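Local coordinates for protein predicted metal-dependent hydrolase of the TIM-barrel fold (Lactobacillus casei, PDB 2QPX) that is probably a zinc-dependent hydrolase of the amidohydrolase family, with two zinc ions bound in a TIM-barrel, at residues A83-N86 and H87-G91. Sequence-based numbering, arbitrary orientation.
Sequences ATYN and HRIFG
Tyr-85 and Ile-89 meet one turn apart on the same helix. With CG anti to the backbone N (chi1 -174°), the Tyr-85 ring stands out from the helix and tilts toward the next turn. Ile-89 CD1 sits over one face of the ring, 4.0 Å from its centroid. This CH-pi contact is shifted toward the hydroxyl end, with CD1 3.7 Å from Tyr-85 CZ. Tyr-85 OH is hydrogen-bonded to Glu-324.

The Asn-86 amide runs beside the Phe-90 ring, their planes tilted by only 16°. Asn-86 OD1 comes within 3.4 Å of Phe-90 CE2, and this buried oxygen has no hydrogen-bond partner in the model. Asn-86 ND2 is tied back to Tyr-82 O.

His-87 swings its ring back over the preceding turn, with CG beside its own backbone N (chi1 -84°). This brings ND1 within 2.9 Å of Ala-83 O, in a weak, bent bond. Ala-83 O already accepts a near-straight bond from His-87 N at 2.8 Å. ND1 also makes a weak bond to Leu-119 O. Thr-84 CG2 lies alongside the extended Arg-88 chain, 4.0 Å from NE. Arg-88 NH1 is hydrogen-bonded to Phe-66 O.

Pro-323 packs on the buried side chains, and Phe-90 also meets Tyr-326 and Phe-95. The pairs Tyr-85/Ile-89, Asn-86/Phe-90, Ala-83/His-87 and Thr-84/Arg-88 are i to i+4 contacts of an amphipathic alpha-helix, here helix 79-92, which leads into strand 95-101 of the TIM-barrel fold.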
ATOM      1  N   ALA A  83      19.457  -9.697  35.575  1.00 15.92           N
ATOM      2  CA  ALA A  83      19.014  -8.374  35.972  1.00 17.18           C
ATOM      3  C   ALA A  83      19.997  -7.306  35.471  1.00 16.87           C
ATOM      4  O   ALA A  83      19.593  -6.274  34.946  1.00 16.94           O
ATOM      5  CB  ALA A  83      18.809  -8.295  37.513  1.00 18.32           C
ATOM      6  N   THR A  84      21.294  -7.543  35.647  1.00 18.12           N
ATOM      7  CA  THR A  84      22.302  -6.613  35.141  1.00 15.95           C
ATOM      8  C   THR A  84      22.143  -6.354  33.642  1.00 17.16           C
ATOM      9  O   THR A  84      22.146  -5.217  33.192  1.00 18.01           O
ATOM     10  CB  THR A  84      23.746  -7.157  35.408  1.00 17.66           C
ATOM     11  OG1 THR A  84      23.945  -7.247  36.825  1.00 21.78           O
ATOM     12  CG2 THR A  84      24.811  -6.258  34.789  1.00 19.08           C
ATOM     13  N   TYR A  85      21.963  -7.438  32.925  1.00 17.60           N
ATOM     14  CA  TYR A  85      21.832  -7.402  31.452  1.00 17.90           C
ATOM     15  C   TYR A  85      20.575  -6.641  31.008  1.00 16.55           C
ATOM     16  O   TYR A  85      20.634  -5.746  30.157  1.00 16.29           O
ATOM     17  CB  TYR A  85      21.806  -8.823  30.923  1.00 17.16           C
ATOM     18  CG  TYR A  85      21.821  -8.930  29.413  1.00 16.90           C
ATOM     19  CD1 TYR A  85      22.885  -8.419  28.667  1.00 17.39           C
ATOM     20  CD2 TYR A  85      20.766  -9.523  28.729  1.00 16.93           C
ATOM     21  CE1 TYR A  85      22.905  -8.511  27.295  1.00 18.06           C
ATOM     22  CE2 TYR A  85      20.786  -9.617  27.330  1.00 16.01           C
ATOM     23  CZ  TYR A  85      21.870  -9.106  26.628  1.00 16.85           C
ATOM     24  OH  TYR A  85      21.888  -9.171  25.240  1.00 18.53           O
ATOM     25  N   ASN A  86      19.442  -6.977  31.613  1.00 15.80           N
ATOM     26  CA  ASN A  86      18.206  -6.212  31.378  1.00 15.10           C
ATOM     27  C   ASN A  86      18.378  -4.725  31.720  1.00 14.87           C
ATOM     28  O   ASN A  86      17.996  -3.846  30.946  1.00 17.09           O
ATOM     29  CB  ASN A  86      17.018  -6.842  32.108  1.00 15.94           C
ATOM     30  CG  ASN A  86      16.437  -8.016  31.349  1.00 16.24           C
ATOM     31  OD1 ASN A  86      15.575  -7.837  30.488  1.00 17.05           O
ATOM     32  ND2 ASN A  86      16.924  -9.226  31.633  1.00 18.23           N
ATOM     33  N   HIS A  87      18.966  -4.429  32.887  1.00 16.15           N
ATOM     34  CA  HIS A  87      19.192  -3.049  33.269  1.00 17.47           C
ATOM     35  C   HIS A  87      20.029  -2.304  32.215  1.00 15.27           C
ATOM     36  O   HIS A  87      19.790  -1.145  31.938  1.00 18.75           O
ATOM     37  CB  HIS A  87      19.845  -2.954  34.659  1.00 17.69           C
ATOM     38  CG  HIS A  87      18.890  -3.004  35.803  1.00 17.88           C
ATOM     39  ND1 HIS A  87      18.046  -4.066  36.022  1.00 18.12           N
ATOM     40  CD2 HIS A  87      18.710  -2.155  36.846  1.00 18.64           C
ATOM     41  CE1 HIS A  87      17.343  -3.846  37.125  1.00 19.07           C
ATOM     42  NE2 HIS A  87      17.725  -2.687  37.642  1.00 17.61           N
ATOM     43  N   ARG A  88      21.027  -2.975  31.651  1.00 18.10           N
ATOM     44  CA  ARG A  88      21.893  -2.327  30.652  1.00 18.74           C
ATOM     45  C   ARG A  88      21.115  -1.901  29.411  1.00 17.18           C
ATOM     46  O   ARG A  88      21.250  -0.778  28.942  1.00 19.24           O
ATOM     47  CB  ARG A  88      22.995  -3.273  30.189  1.00 19.94           C
ATOM     48  CG  ARG A  88      24.098  -3.512  31.136  1.00 21.56           C
ATOM     49  CD  ARG A  88      25.141  -4.436  30.503  1.00 22.02           C
ATOM     50  NE  ARG A  88      26.225  -4.641  31.427  1.00 23.95           N
ATOM     51  CZ  ARG A  88      27.287  -5.375  31.166  1.00 24.38           C
ATOM     52  NH1 ARG A  88      27.447  -5.970  29.996  1.00 24.39           N
ATOM     53  NH2 ARG A  88      28.223  -5.478  32.099  1.00 26.00           N
ATOM     54  N   ILE A  89      20.229  -2.781  28.944  1.00 16.96           N
ATOM     55  CA  ILE A  89      19.479  -2.513  27.713  1.00 17.13           C
ATOM     56  C   ILE A  89      18.369  -1.516  27.961  1.00 17.35           C
ATOM     57  O   ILE A  89      18.259  -0.522  27.253  1.00 16.88           O
ATOM     58  CB  ILE A  89      18.975  -3.817  27.074  1.00 15.91           C
ATOM     59  CG1 ILE A  89      20.162  -4.642  26.593  1.00 16.89           C
ATOM     60  CG2 ILE A  89      17.948  -3.549  25.904  1.00 16.88           C
ATOM     61  CD1 ILE A  89      19.844  -6.066  26.138  1.00 19.54           C
ATOM     62  N   PHE A  90      17.511  -1.780  28.948  1.00 17.59           N
ATOM     63  CA  PHE A  90      16.418  -0.848  29.239  1.00 16.27           C
ATOM     64  C   PHE A  90      16.955   0.532  29.585  1.00 16.44           C
ATOM     65  O   PHE A  90      16.397   1.544  29.170  1.00 17.63           O
ATOM     66  CB  PHE A  90      15.470  -1.393  30.300  1.00 16.78           C
ATOM     67  CG  PHE A  90      14.574  -2.515  29.786  1.00 14.54           C
ATOM     68  CD1 PHE A  90      13.402  -2.220  29.131  1.00 15.42           C
ATOM     69  CD2 PHE A  90      14.906  -3.869  29.966  1.00 15.74           C
ATOM     70  CE1 PHE A  90      12.600  -3.241  28.637  1.00 15.22           C
ATOM     71  CE2 PHE A  90      14.077  -4.905  29.492  1.00 15.84           C
ATOM     72  CZ  PHE A  90      12.907  -4.562  28.811  1.00 15.70           C
ATOM     73  N   GLY A  91      18.061   0.585  30.356  1.00 18.11           N
ATOM     74  CA  GLY A  91      18.663   1.859  30.739  1.00 19.03           C
ATOM     75  C   GLY A  91      19.276   2.575  29.561  1.00 17.94           C
ATOM     76  O   GLY A  91      19.143   3.786  29.452  1.00 18.98           O
TER